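Local coordinates for protein lectin (Pleurotus ostreatus, PDB 6T0Q) that probably recognises galactose and N-acetylgalactosamine residues of glycans through calcium-dependent, carbohydrate-binding beta-sandwich modules, at residues T21-Q24 and F25-A28. Residues are numbered along the deposited sequence; the frame is centred on the assembly and turned at random.
Sequences TPRQ and FQPA. Unlike the reference sequence in segment 21-24: Arg23 (reference Ser).
The guanidinium of Arg23 meets the side-chain amide of Gln26 at its edge: the amide carbon CD and oxygen OE1 both lie near the guanidinium plane, and the two flat groups are turned 81° against each other. Arg23 NH2 donates to Gln26 OE1 at 2.8 Å. With an N-H...O angle of 149° the bond is moderately bent, and the donor sits in the carbonyl plane on a lone pair. Alongside this bond, NH2 of Arg23 also passes 3.4 Å from CB of Gln26. A bend at chi3 (-91°) turns the Arg23 guanidinium along the chain toward the amide, whose OE1 has a second hydrogen bond, with Ser140 OG. The contact is local, three residues apart on extended chain: Arg23 and Gln24 form a short edge strand antiparallel to 261-265, held by backbone bonds of Arg23 with Thr264 and of Phe25 with Ala262. Because Arg23 and Gln26 touch His134 and Leu132 of strand 126-135, and the buried Phe25, its CB directed away from 21-24, touches Thr264, Thr71 and Val192, the segment runs between sheets of the two beta-sandwich modules, the first containing 67-76 and 126-135, the second 261-265. Gln24 joins its neighbour through water: NE2 of Gln24 donates to water 1 at 3.0 Å, and the same water donates to O of Phe25 at 2.9 Å.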
loop_
_atom_site.group_PDB
_atom_site.type_symbol
_atom_site.label_atom_id
_atom_site.label_comp_id
_atom_site.label_asym_id
_atom_site.label_seq_id
_atom_site.Cartn_x
_atom_site.Cartn_y
_atom_site.Cartn_z
ATOM N N THR A 21 12.685 -16.910 6.990
ATOM C CA THR A 21 11.549 -17.125 6.102
ATOM C C THR A 21 10.417 -17.797 6.866
ATOM O O THR A 21 10.625 -18.299 7.975
ATOM C CB THR A 21 11.960 -17.994 4.904
ATOM O OG1 THR A 21 12.486 -19.235 5.388
ATOM C CG2 THR A 21 12.995 -17.268 4.034
ATOM N N PRO A 22 9.194 -17.821 6.309
ATOM C CA PRO A 22 8.055 -18.396 7.046
ATOM C C PRO A 22 8.312 -19.822 7.520
ATOM O O PRO A 22 9.009 -20.603 6.871
ATOM C CB PRO A 22 6.915 -18.344 6.020
ATOM C CG PRO A 22 7.231 -17.147 5.199
ATOM C CD PRO A 22 8.742 -17.168 5.060
ATOM N N ARG A 23 7.734 -20.160 8.673
ATOM C CA ARG A 23 7.969 -21.468 9.268
ATOM C C ARG A 23 6.790 -21.853 10.150
ATOM O O ARG A 23 5.934 -21.031 10.489
ATOM C CB ARG A 23 9.264 -21.475 10.090
ATOM C CG ARG A 23 9.242 -20.503 11.256
ATOM C CD ARG A 23 10.639 -20.276 11.828
ATOM N NE ARG A 23 10.987 -21.191 12.918
ATOM C CZ ARG A 23 10.791 -20.930 14.210
ATOM N NH1 ARG A 23 10.234 -19.782 14.579
ATOM N NH2 ARG A 23 11.146 -21.816 15.134
ATOM N N GLN A 24 6.762 -23.122 10.527
ATOM C CA GLN A 24 5.823 -23.552 11.552
ATOM C C GLN A 24 6.034 -22.736 12.824
ATOM O O GLN A 24 7.168 -22.471 13.229
ATOM C CB GLN A 24 5.998 -25.043 11.838
ATOM C CG GLN A 24 5.132 -25.541 12.989
ATOM C CD GLN A 24 5.225 -27.048 13.177
ATOM O OE1 GLN A 24 5.151 -27.814 12.216
ATOM N NE2 GLN A 24 5.382 -27.478 14.420
ATOM N N PHE A 25 4.934 -22.313 13.439
ATOM C CA PHE A 25 5.021 -21.497 14.645
ATOM C C PHE A 25 5.689 -22.282 15.770
ATOM O O PHE A 25 5.389 -23.461 15.979
ATOM C CB PHE A 25 3.616 -21.046 15.064
ATOM C CG PHE A 25 3.566 -20.404 16.422
ATOM C CD1 PHE A 25 3.946 -19.081 16.592
ATOM C CD2 PHE A 25 3.149 -21.132 17.533
ATOM C CE1 PHE A 25 3.915 -18.484 17.850
ATOM C CE2 PHE A 25 3.112 -20.540 18.800
ATOM C CZ PHE A 25 3.494 -19.222 18.954
ATOM N N GLN A 26 6.599 -21.619 16.500
ATOM C CA GLN A 26 7.307 -22.231 17.628
ATOM C C GLN A 26 6.757 -21.704 18.946
ATOM O O GLN A 26 6.918 -20.511 19.248
ATOM C CB GLN A 26 8.816 -21.960 17.552
ATOM C CG GLN A 26 9.565 -22.478 18.793
ATOM C CD GLN A 26 11.039 -22.065 18.845
ATOM O OE1 GLN A 26 11.616 -21.643 17.842
ATOM N NE2 GLN A 26 11.645 -22.177 20.026
ATOM N N PRO A 27 6.127 -22.543 19.764
ATOM C CA PRO A 27 5.528 -22.052 21.010
ATOM C C PRO A 27 6.578 -21.505 21.964
ATOM O O PRO A 27 7.646 -22.092 22.137
ATOM C CB PRO A 27 4.855 -23.302 21.590
ATOM C CG PRO A 27 4.588 -24.178 20.394
ATOM C CD PRO A 27 5.817 -23.961 19.526
ATOM N N ALA A 28 6.275 -20.354 22.561
ATOM C CA ALA A 28 7.011 -19.924 23.743
ATOM C C ALA A 28 6.549 -20.762 24.929
ATOM O O ALA A 28 5.351 -21.002 25.095
ATOM C CB ALA A 28 6.788 -18.434 24.015
HETATM O O HOH W 1 6.931 -25.882 16.367
#